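Sugar kinase (Agrobacterium tumefaciens, PDB 2RBC) probably phosphorylates a sugar or related carbohydrate with ATP, as a ribokinase-like member of the pfkB family of carbohydrate kinases. Local coordinates at residues V39-P50 with A121-E132; V266-I277 with A302-R313. All coordinates share one frame; numbering follows the deposited sequence.

Interaction 1 (V39-P50 with A121-E132); sequences VLDTLFRVADMP and ALSTIIIDNRGE. With GOL (glycerol), chain M; EDO (1,2-ethanediol), chain H.
Strands 39-45 and 121-127 run parallel, their short axes 17° apart, and pair Leu40 with Leu122 through Arg45 with Ile127 by backbone bonds such as Ile125 N to Thr42 O (2.9 Å). Past the strands, Asn129 N still bonds to Ala47 O. Side chains alternate between two faces. On one, Leu43 and Ile125 lie side by side, CD2 of Leu43 3.7 Å from CB of Ile125, branched apolar groups suited to a buried surface. Beside them Asp41 takes two adjacent hydroxyls of a glycerol: O1 donates to OD1 (2.7 Å) and O2 to OD2 (2.8 Å). Chi1 of -74° sets the carboxylate beside its own backbone N, tilted toward Ser123. On the other face the Phe44 ring meets Thr124, whose CG2 is 3.7 Å from CE2 and whose OG1 lies in the ring plane at its edge; Thr124 OG1 also bonds to Thr124 of the second subunit. The bent chain of Met49, a selenomethionine, lays SE against Ile126 CG2 (4.2 Å). Flanked by strands 60-66 and 133-138, the pair forms the centre of the four-stranded lid sheet of ribokinase-like enzymes, and the glycerol at Asp41 is consistent with the sugar pocket beneath such a lid.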
loop_
_atom_site.group_PDB
_atom_site.type_symbol
_atom_site.label_atom_id
_atom_site.label_comp_id
_atom_site.label_asym_id
_atom_site.label_seq_id
_atom_site.Cartn_x
_atom_site.Cartn_y
_atom_site.Cartn_z
ATOM N N VAL A 39 -10.540 -6.923 1.585
ATOM C CA VAL A 39 -9.365 -6.068 1.924
ATOM C C VAL A 39 -8.507 -5.952 0.662
ATOM O O VAL A 39 -8.258 -6.986 -0.009
ATOM C CB VAL A 39 -8.451 -6.714 3.040
ATOM C CG1 VAL A 39 -7.279 -5.799 3.439
ATOM C CG2 VAL A 39 -9.250 -7.094 4.281
ATOM N N LEU A 40 -8.057 -4.729 0.344
ATOM C CA LEU A 40 -7.062 -4.542 -0.738
ATOM C C LEU A 40 -5.654 -4.740 -0.200
ATOM O O LEU A 40 -5.111 -3.880 0.486
ATOM C CB LEU A 40 -7.189 -3.184 -1.425
ATOM C CG LEU A 40 -6.353 -2.993 -2.706
ATOM C CD1 LEU A 40 -6.852 -3.931 -3.799
ATOM C CD2 LEU A 40 -6.485 -1.563 -3.143
ATOM N N ASP A 41 -5.079 -5.896 -0.506
ATOM C CA ASP A 41 -3.702 -6.188 -0.153
ATOM C C ASP A 41 -2.730 -5.739 -1.231
ATOM O O ASP A 41 -2.943 -6.017 -2.402
ATOM C CB ASP A 41 -3.477 -7.701 0.039
ATOM C CG ASP A 41 -4.065 -8.254 1.347
ATOM O OD1 ASP A 41 -4.465 -7.473 2.227
ATOM O OD2 ASP A 41 -4.079 -9.512 1.485
ATOM N N THR A 42 -1.625 -5.112 -0.808
ATOM C CA THR A 42 -0.464 -4.931 -1.644
ATOM C C THR A 42 0.673 -5.775 -1.090
ATOM O O THR A 42 1.137 -5.569 0.055
ATOM C CB THR A 42 -0.074 -3.480 -1.801
ATOM O OG1 THR A 42 -1.203 -2.766 -2.284
ATOM C CG2 THR A 42 1.047 -3.352 -2.821
ATOM N N LEU A 43 1.083 -6.742 -1.915
ATOM C CA LEU A 43 2.051 -7.758 -1.558
ATOM C C LEU A 43 3.352 -7.414 -2.244
ATOM O O LEU A 43 3.409 -7.392 -3.465
ATOM C CB LEU A 43 1.593 -9.161 -2.015
ATOM C CG LEU A 43 0.161 -9.609 -1.698
ATOM C CD1 LEU A 43 -0.024 -11.034 -2.182
ATOM C CD2 LEU A 43 -0.132 -9.465 -0.201
ATOM N N PHE A 44 4.373 -7.102 -1.440
ATOM C CA PHE A 44 5.674 -6.686 -1.901
ATOM C C PHE A 44 6.622 -7.845 -1.650
ATOM O O PHE A 44 6.851 -8.197 -0.498
ATOM C CB PHE A 44 6.198 -5.490 -1.078
ATOM C CG PHE A 44 5.424 -4.220 -1.258
ATOM C CD1 PHE A 44 5.763 -3.327 -2.255
ATOM C CD2 PHE A 44 4.414 -3.878 -0.373
ATOM C CE1 PHE A 44 5.082 -2.137 -2.406
ATOM C CE2 PHE A 44 3.752 -2.658 -0.504
ATOM C CZ PHE A 44 4.071 -1.818 -1.528
ATOM N N ARG A 45 7.158 -8.422 -2.721
ATOM C CA ARG A 45 8.039 -9.601 -2.648
ATOM C C ARG A 45 9.475 -9.102 -2.619
ATOM O O ARG A 45 9.919 -8.386 -3.520
ATOM C CB ARG A 45 7.774 -10.515 -3.838
ATOM C CG ARG A 45 8.067 -11.957 -3.589
ATOM C CD ARG A 45 7.900 -12.711 -4.844
ATOM N NE ARG A 45 8.145 -14.139 -4.649
ATOM C CZ ARG A 45 7.993 -15.045 -5.597
ATOM N NH1 ARG A 45 7.617 -14.692 -6.802
ATOM N NH2 ARG A 45 8.224 -16.329 -5.335
ATOM N N VAL A 46 10.167 -9.412 -1.536
ATOM C CA VAL A 46 11.509 -8.932 -1.303
ATOM C C VAL A 46 12.453 -10.124 -1.042
ATOM O O VAL A 46 11.990 -11.212 -0.736
ATOM C CB VAL A 46 11.538 -7.974 -0.111
ATOM C CG1 VAL A 46 10.648 -6.741 -0.389
ATOM C CG2 VAL A 46 11.105 -8.699 1.192
ATOM N N ALA A 47 13.764 -9.908 -1.190
ATOM C CA ALA A 47 14.753 -10.948 -0.887
ATOM C C ALA A 47 14.833 -11.069 0.626
ATOM O O ALA A 47 14.439 -12.083 1.215
ATOM C CB ALA A 47 16.095 -10.592 -1.467
ATOM N N ASP A 48 15.272 -9.992 1.252
ATOM C CA ASP A 48 15.460 -9.962 2.682
ATOM C C ASP A 48 14.430 -9.082 3.358
ATOM O O ASP A 48 14.244 -7.911 2.991
ATOM C CB ASP A 48 16.852 -9.422 3.018
ATOM C CG ASP A 48 17.964 -10.291 2.459
ATOM O OD1 ASP A 48 17.776 -11.527 2.385
ATOM O OD2 ASP A 48 19.024 -9.738 2.094
HETATM N N MSE A 49 13.798 -9.661 4.370
HETATM C CA MSE A 49 12.938 -8.944 5.278
HETATM C C MSE A 49 13.640 -7.719 5.871
HETATM O O MSE A 49 14.725 -7.836 6.408
HETATM C CB MSE A 49 12.510 -9.888 6.399
HETATM C CG MSE A 49 11.386 -9.357 7.241
HETATM SE SE MSE A 49 9.759 -9.115 6.165
HETATM C CE MSE A 49 9.103 -10.969 6.006
ATOM N N PRO A 50 13.028 -6.529 5.758
ATOM C CA PRO A 50 13.602 -5.391 6.434
ATOM C C PRO A 50 13.594 -5.570 7.941
ATOM O O PRO A 50 12.789 -6.324 8.475
ATOM C CB PRO A 50 12.684 -4.234 6.025
ATOM C CG PRO A 50 11.437 -4.861 5.661
ATOM C CD PRO A 50 11.824 -6.142 5.014
ATOM N N ALA A 121 -10.856 -1.381 3.917
ATOM C CA ALA A 121 -9.699 -2.044 4.476
ATOM C C ALA A 121 -8.650 -2.241 3.400
ATOM O O ALA A 121 -8.952 -2.572 2.251
ATOM C CB ALA A 121 -10.085 -3.412 5.092
ATOM N N LEU A 122 -7.404 -2.058 3.800
ATOM C CA LEU A 122 -6.262 -2.345 2.935
ATOM C C LEU A 122 -5.119 -2.788 3.825
ATOM O O LEU A 122 -5.077 -2.395 5.010
ATOM C CB LEU A 122 -5.897 -1.092 2.097
ATOM C CG LEU A 122 -5.412 0.162 2.828
ATOM C CD1 LEU A 122 -3.878 0.147 3.103
ATOM C CD2 LEU A 122 -5.811 1.400 2.024
ATOM N N SER A 123 -4.208 -3.607 3.288
ATOM C CA SER A 123 -2.964 -3.943 3.987
ATOM C C SER A 123 -1.731 -3.925 3.101
ATOM O O SER A 123 -1.817 -4.200 1.913
ATOM C CB SER A 123 -3.044 -5.338 4.597
ATOM O OG SER A 123 -4.230 -5.493 5.363
ATOM N N THR A 124 -0.578 -3.588 3.691
ATOM C CA THR A 124 0.699 -3.923 3.076
ATOM C C THR A 124 1.221 -5.229 3.688
ATOM O O THR A 124 1.242 -5.383 4.919
ATOM C CB THR A 124 1.724 -2.807 3.213
ATOM O OG1 THR A 124 1.455 -1.814 2.216
ATOM C CG2 THR A 124 3.163 -3.320 3.043
ATOM N N ILE A 125 1.631 -6.155 2.826
ATOM C CA ILE A 125 2.296 -7.377 3.271
ATOM C C ILE A 125 3.623 -7.495 2.536
ATOM O O ILE A 125 3.648 -7.490 1.322
ATOM C CB ILE A 125 1.437 -8.633 3.069
ATOM C CG1 ILE A 125 0.060 -8.442 3.706
ATOM C CG2 ILE A 125 2.127 -9.852 3.690
ATOM C CD1 ILE A 125 -0.916 -9.604 3.536
ATOM N N ILE A 126 4.717 -7.550 3.295
ATOM C CA ILE A 126 6.076 -7.684 2.755
ATOM C C ILE A 126 6.453 -9.144 2.986
ATOM O O ILE A 126 6.485 -9.591 4.137
ATOM C CB ILE A 126 7.064 -6.724 3.431
ATOM C CG1 ILE A 126 6.572 -5.255 3.306
ATOM C CG2 ILE A 126 8.477 -6.876 2.828
ATOM C CD1 ILE A 126 7.199 -4.286 4.267
ATOM N N ILE A 127 6.684 -9.869 1.887
ATOM C CA ILE A 127 6.948 -11.299 1.875
ATOM C C ILE A 127 8.390 -11.544 1.383
ATOM O O ILE A 127 8.733 -11.245 0.225
ATOM C CB ILE A 127 5.943 -12.013 0.959
ATOM C CG1 ILE A 127 4.516 -11.538 1.259
ATOM C CG2 ILE A 127 6.066 -13.501 1.083
ATOM C CD1 ILE A 127 3.436 -12.206 0.448
ATOM N N ASP A 128 9.249 -12.032 2.286
ATOM C CA ASP A 128 10.661 -12.255 1.969
ATOM C C ASP A 128 10.848 -13.563 1.204
ATOM O O ASP A 128 9.868 -14.264 0.876
ATOM C CB ASP A 128 11.578 -12.141 3.219
ATOM C CG ASP A 128 11.381 -13.278 4.226
ATOM O OD1 ASP A 128 10.646 -14.226 3.927
ATOM O OD2 ASP A 128 11.967 -13.196 5.327
ATOM N N ASN A 129 12.094 -13.877 0.860
ATOM C CA ASN A 129 12.342 -15.106 0.100
ATOM C C ASN A 129 12.320 -16.391 0.941
ATOM O O ASN A 129 12.567 -17.467 0.410
ATOM C CB ASN A 129 13.614 -15.002 -0.731
ATOM C CG ASN A 129 14.865 -14.866 0.115
ATOM O OD1 ASN A 129 14.886 -15.197 1.309
ATOM N ND2 ASN A 129 15.915 -14.363 -0.504
ATOM N N ARG A 130 12.002 -16.285 2.232
ATOM C CA ARG A 130 11.606 -17.454 3.030
ATOM C C ARG A 130 10.092 -17.670 3.051
ATOM O O ARG A 130 9.608 -18.569 3.750
ATOM C CB ARG A 130 12.036 -17.299 4.478
ATOM C CG ARG A 130 13.464 -16.916 4.686
ATOM C CD ARG A 130 13.666 -16.815 6.159
ATOM N NE ARG A 130 14.522 -15.696 6.533
ATOM C CZ ARG A 130 14.652 -15.228 7.780
ATOM N NH1 ARG A 130 15.470 -14.192 8.020
ATOM N NH2 ARG A 130 13.969 -15.781 8.799
ATOM N N GLY A 131 9.340 -16.841 2.328
ATOM C CA GLY A 131 7.881 -16.845 2.445
ATOM C C GLY A 131 7.352 -16.327 3.778
ATOM O O GLY A 131 6.157 -16.434 4.042
ATOM N N GLU A 132 8.223 -15.763 4.616
ATOM C CA GLU A 132 7.786 -15.128 5.851
ATOM C C GLU A 132 7.198 -13.763 5.529
ATOM O O GLU A 132 7.573 -13.166 4.520
ATOM C CB GLU A 132 8.958 -14.964 6.810
ATOM C CG GLU A 132 9.459 -16.299 7.322
ATOM C CD GLU A 132 10.473 -16.159 8.433
ATOM O OE1 GLU A 132 11.208 -15.133 8.474
ATOM O OE2 GLU A 132 10.531 -17.096 9.263
HETATM C C1 GOL M . -4.191 -8.934 5.359
HETATM O O1 GOL M . -5.110 -7.990 4.845
HETATM C C2 GOL M . -4.739 -10.361 5.115
HETATM O O2 GOL M . -4.365 -10.962 3.864
HETATM C C3 GOL M . -4.354 -11.228 6.305
HETATM O O3 GOL M . -2.984 -11.364 6.474
HETATM C C1 EDO H . 0.480 -0.222 -0.554
HETATM O O1 EDO H . 1.169 0.982 -0.928
HETATM C C2 EDO H . -0.392 -0.016 0.692
HETATM O O2 EDO H . -0.650 -1.258 1.371
HETATM O O HOH W 1 8.512 -14.987 -1.830
HETATM O O HOH W 2 18.457 -13.814 0.394
HETATM O O HOH W 3 14.368 -12.232 5.310
#

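Interaction 2 (V266-I277 with A302-R313); sequences VEAVDTLAAGDI and AAALKCTVFGGR. With EDO (1,2-ethanediol), chain L.
Ile277 presses its CG2 branch onto the backbone of helix 302-307, 3.5 Å from Ala302 C, where the short methyl side chains of Ala302 and Ala303 leave a shallow hollow that the branch occupies. Its CG1 branch crosses the aliphatic part of Lys306 at about a right angle. One turn back, the small CB of Ala274 nestles against Cys307 SG (3.6 Å), which lets the start of helix 274-277 come close. Ala273 CB plugs the dent over Gly312 C (3.6 Å); the backbone of Gly312 has a positive phi, easy for glycine, which also adds no bulk under the methyl. At the other end, Val266 sets its CB 3.7 Å from Thr308 CG2, the two branched side chains crossing at about a right angle, and puts CG1 against Ala304 CB.

Residues 270-276, with the sequence DTLAAGD, match the pfkB signature, in which relatives use the start of this helix as an anion hole for the transferred phosphate. Asp270 anchors that loop. Its CG stands anti to the backbone N (chi1 179°), sending the carboxylate into the bend at 311-312: Gly311 N reaches OD2 on the anti lone pair at 2.7 Å, while Gly312 N comes from above the carboxylate plane at 2.9 Å. OD1 accepts from Leu272 N, an Asx turn. Two backbone N-H groups on one oxygen would probably favour the charged carboxylate.

Lys306 supplies the filling. Bent at chi2, chi3 and chi4, its chain curls beneath the turn 271-274, so that NZ donates to Asp270 O (2.7 Å) and to Gly312 O of its own segment (2.9 Å), with a weak bond to Leu272 O. A long, flexible amine suits this place, since its tip can reach carbonyl oxygens of both segments at once.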
loop_
_atom_site.group_PDB
_atom_site.type_symbol
_atom_site.label_atom_id
_atom_site.label_comp_id
_atom_site.label_asym_id
_atom_site.label_seq_id
_atom_site.Cartn_x
_atom_site.Cartn_y
_atom_site.Cartn_z
ATOM N N VAL A 266 4.310 -29.979 -0.017
ATOM C CA VAL A 266 4.648 -29.173 -1.149
ATOM C C VAL A 266 5.728 -28.208 -0.671
ATOM O O VAL A 266 5.974 -28.092 0.524
ATOM C CB VAL A 266 3.411 -28.398 -1.678
ATOM C CG1 VAL A 266 2.356 -29.364 -2.151
ATOM C CG2 VAL A 266 2.874 -27.421 -0.618
ATOM N N GLU A 267 6.340 -27.496 -1.592
ATOM C CA GLU A 267 7.182 -26.402 -1.187
ATOM C C GLU A 267 6.327 -25.185 -0.933
ATOM O O GLU A 267 5.736 -24.674 -1.862
ATOM C CB GLU A 267 8.156 -26.060 -2.247
ATOM C CG GLU A 267 8.929 -24.837 -1.815
ATOM C CD GLU A 267 10.049 -24.576 -2.692
ATOM O OE1 GLU A 267 10.386 -25.494 -3.469
ATOM O OE2 GLU A 267 10.560 -23.438 -2.631
ATOM N N ALA A 268 6.296 -24.723 0.316
ATOM C CA ALA A 268 5.474 -23.588 0.728
ATOM C C ALA A 268 6.058 -22.248 0.298
ATOM O O ALA A 268 6.597 -21.508 1.149
ATOM C CB ALA A 268 5.315 -23.580 2.224
ATOM N N VAL A 269 5.850 -21.886 -0.965
ATOM C CA VAL A 269 6.267 -20.577 -1.495
ATOM C C VAL A 269 5.561 -19.377 -0.817
ATOM O O VAL A 269 6.194 -18.349 -0.500
ATOM C CB VAL A 269 6.022 -20.521 -3.030
ATOM C CG1 VAL A 269 6.401 -19.176 -3.616
ATOM C CG2 VAL A 269 6.795 -21.626 -3.712
ATOM N N ASP A 270 4.257 -19.498 -0.631
ATOM C CA ASP A 270 3.447 -18.431 -0.050
ATOM C C ASP A 270 2.209 -19.039 0.574
ATOM O O ASP A 270 1.305 -19.464 -0.121
ATOM C CB ASP A 270 3.121 -17.376 -1.110
ATOM C CG ASP A 270 2.246 -16.245 -0.587
ATOM O OD1 ASP A 270 2.005 -16.157 0.630
ATOM O OD2 ASP A 270 1.780 -15.453 -1.423
ATOM N N THR A 271 2.182 -19.102 1.901
ATOM C CA THR A 271 1.060 -19.708 2.600
ATOM C C THR A 271 -0.073 -18.697 2.861
ATOM O O THR A 271 -1.082 -19.050 3.403
ATOM C CB THR A 271 1.494 -20.315 3.936
ATOM O OG1 THR A 271 1.919 -19.256 4.788
ATOM C CG2 THR A 271 2.610 -21.318 3.762
ATOM N N LEU A 272 0.083 -17.443 2.442
ATOM C CA LEU A 272 -0.997 -16.460 2.619
ATOM C C LEU A 272 -2.266 -16.973 1.948
ATOM O O LEU A 272 -2.218 -17.384 0.801
ATOM C CB LEU A 272 -0.544 -15.108 2.037
ATOM C CG LEU A 272 -1.448 -13.901 2.217
ATOM C CD1 LEU A 272 -1.750 -13.626 3.685
ATOM C CD2 LEU A 272 -0.787 -12.677 1.542
ATOM N N ALA A 273 -3.385 -16.984 2.679
ATOM C CA ALA A 273 -4.710 -17.425 2.148
ATOM C C ALA A 273 -4.934 -18.943 2.080
ATOM O O ALA A 273 -5.965 -19.387 1.591
ATOM C CB ALA A 273 -5.005 -16.770 0.763
ATOM N N ALA A 274 -3.965 -19.735 2.529
ATOM C CA ALA A 274 -4.027 -21.199 2.433
ATOM C C ALA A 274 -5.273 -21.707 3.157
ATOM O O ALA A 274 -6.072 -22.450 2.604
ATOM C CB ALA A 274 -2.748 -21.838 3.005
ATOM N N GLY A 275 -5.455 -21.229 4.382
ATOM C CA GLY A 275 -6.631 -21.573 5.223
ATOM C C GLY A 275 -7.934 -21.170 4.581
ATOM O O GLY A 275 -8.911 -21.898 4.624
ATOM N N ASP A 276 -7.943 -20.019 3.930
ATOM C CA ASP A 276 -9.121 -19.565 3.185
ATOM C C ASP A 276 -9.489 -20.462 2.005
ATOM O O ASP A 276 -10.667 -20.753 1.746
ATOM C CB ASP A 276 -8.909 -18.147 2.666
ATOM C CG ASP A 276 -8.534 -17.168 3.771
ATOM O OD1 ASP A 276 -9.057 -17.349 4.890
ATOM O OD2 ASP A 276 -7.739 -16.231 3.519
ATOM N N ILE A 277 -8.483 -20.898 1.272
ATOM C CA ILE A 277 -8.741 -21.828 0.189
ATOM C C ILE A 277 -9.303 -23.120 0.779
ATOM O O ILE A 277 -10.223 -23.717 0.203
ATOM C CB ILE A 277 -7.472 -22.064 -0.674
ATOM C CG1 ILE A 277 -7.305 -20.980 -1.755
ATOM C CG2 ILE A 277 -7.525 -23.449 -1.374
ATOM C CD1 ILE A 277 -7.511 -19.479 -1.339
ATOM N N ALA A 302 -6.203 -28.667 -2.166
ATOM C CA ALA A 302 -6.421 -27.350 -2.746
ATOM C C ALA A 302 -5.545 -26.305 -2.063
ATOM O O ALA A 302 -4.868 -25.505 -2.731
ATOM C CB ALA A 302 -7.884 -26.964 -2.661
ATOM N N ALA A 303 -5.519 -26.343 -0.743
ATOM C CA ALA A 303 -4.688 -25.414 0.043
ATOM C C ALA A 303 -3.219 -25.594 -0.262
ATOM O O ALA A 303 -2.512 -24.639 -0.491
ATOM C CB ALA A 303 -4.959 -25.589 1.547
ATOM N N ALA A 304 -2.771 -26.845 -0.324
ATOM C CA ALA A 304 -1.381 -27.194 -0.677
ATOM C C ALA A 304 -0.985 -26.608 -2.035
ATOM O O ALA A 304 0.058 -25.959 -2.173
ATOM C CB ALA A 304 -1.159 -28.747 -0.619
ATOM N N LEU A 305 -1.829 -26.794 -3.038
ATOM C CA LEU A 305 -1.565 -26.252 -4.346
ATOM C C LEU A 305 -1.375 -24.749 -4.286
ATOM O O LEU A 305 -0.401 -24.219 -4.853
ATOM C CB LEU A 305 -2.679 -26.627 -5.335
ATOM C CG LEU A 305 -2.584 -28.045 -5.925
ATOM C CD1 LEU A 305 -3.957 -28.462 -6.469
ATOM C CD2 LEU A 305 -1.632 -28.057 -7.033
ATOM N N LYS A 306 -2.258 -24.068 -3.567
ATOM C CA LYS A 306 -2.203 -22.617 -3.511
ATOM C C LYS A 306 -0.886 -22.143 -2.896
ATOM O O LYS A 306 -0.389 -21.074 -3.248
ATOM C CB LYS A 306 -3.383 -22.081 -2.712
ATOM C CG LYS A 306 -3.511 -20.560 -2.664
ATOM C CD LYS A 306 -3.458 -20.059 -1.245
ATOM C CE LYS A 306 -2.066 -20.118 -0.652
ATOM N NZ LYS A 306 -1.120 -19.127 -1.294
ATOM N N CYS A 307 -0.325 -22.939 -1.999
ATOM C CA CYS A 307 0.921 -22.571 -1.287
ATOM C C CYS A 307 2.163 -22.529 -2.152
ATOM O O CYS A 307 3.161 -21.912 -1.774
ATOM C CB CYS A 307 1.167 -23.487 -0.067
ATOM S SG CYS A 307 0.049 -23.220 1.303
ATOM N N THR A 308 2.095 -23.136 -3.331
ATOM C CA THR A 308 3.219 -23.206 -4.243
ATOM C C THR A 308 3.350 -22.031 -5.180
ATOM O O THR A 308 4.273 -21.995 -5.975
ATOM C CB THR A 308 3.149 -24.516 -5.059
ATOM O OG1 THR A 308 2.001 -24.490 -5.912
ATOM C CG2 THR A 308 3.087 -25.697 -4.116
ATOM N N VAL A 309 2.430 -21.068 -5.089
ATOM C CA VAL A 309 2.395 -19.876 -5.932
ATOM C C VAL A 309 2.439 -18.605 -5.073
ATOM O O VAL A 309 1.648 -18.446 -4.149
ATOM C CB VAL A 309 1.091 -19.872 -6.768
ATOM C CG1 VAL A 309 0.945 -18.627 -7.632
ATOM C CG2 VAL A 309 1.054 -21.126 -7.649
ATOM N N PHE A 310 3.352 -17.703 -5.395
ATOM C CA PHE A 310 3.334 -16.371 -4.792
ATOM C C PHE A 310 2.054 -15.626 -5.136
ATOM O O PHE A 310 1.674 -15.509 -6.299
ATOM C CB PHE A 310 4.502 -15.509 -5.295
ATOM C CG PHE A 310 4.394 -14.076 -4.879
ATOM C CD1 PHE A 310 4.666 -13.703 -3.563
ATOM C CD2 PHE A 310 3.962 -13.109 -5.763
ATOM C CE1 PHE A 310 4.531 -12.420 -3.162
ATOM C CE2 PHE A 310 3.819 -11.811 -5.346
ATOM C CZ PHE A 310 4.125 -11.475 -4.049
ATOM N N GLY A 311 1.405 -15.074 -4.113
ATOM C CA GLY A 311 0.415 -14.035 -4.332
ATOM C C GLY A 311 -0.905 -14.200 -3.600
ATOM O O GLY A 311 -1.940 -13.935 -4.171
ATOM N N GLY A 312 -0.884 -14.615 -2.336
ATOM C CA GLY A 312 -2.131 -14.699 -1.597
ATOM C C GLY A 312 -3.079 -15.747 -2.134
ATOM O O GLY A 312 -2.686 -16.895 -2.330
ATOM N N ARG A 313 -4.310 -15.343 -2.425
ATOM C CA ARG A 313 -5.296 -16.242 -3.010
ATOM C C ARG A 313 -5.072 -16.608 -4.481
ATOM O O ARG A 313 -5.738 -17.530 -4.988
ATOM C CB ARG A 313 -6.711 -15.666 -2.831
ATOM C CG ARG A 313 -7.001 -14.363 -3.552
ATOM C CD ARG A 313 -8.493 -14.094 -3.694
ATOM N NE ARG A 313 -8.750 -12.832 -4.357
ATOM C CZ ARG A 313 -8.851 -12.662 -5.676
ATOM N NH1 ARG A 313 -8.774 -13.690 -6.513
ATOM N NH2 ARG A 313 -9.012 -11.441 -6.160
HETATM C C1 EDO L . 1.999 -19.941 7.916
HETATM O O1 EDO L . 3.186 -19.571 7.190
HETATM C C2 EDO L . 1.298 -18.709 8.507
HETATM O O2 EDO L . -0.048 -18.565 8.002
#

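How the interactions relate
Interaction 1 comes first along the chain and closes before interaction 2 opens; their centres lie 14 Å apart, on the same side of the chain's centre. The first belongs to the four-stranded lid sheet, the second to the loops and helices 274-287 and 292-307 of the main domain. They meet directly: Leu43 CD1 rests 3.6 Å from Gly311 C, Ile125 CD1 3.7 Å from Leu272 CD2, and Arg45 packs on Phe310. One face of the lid therefore lies against the signature loop and the neighbouring 310-312 loop of the larger domain, an arrangement consistent with a ribokinase-like active site formed between the two, while the other face meets the second subunit.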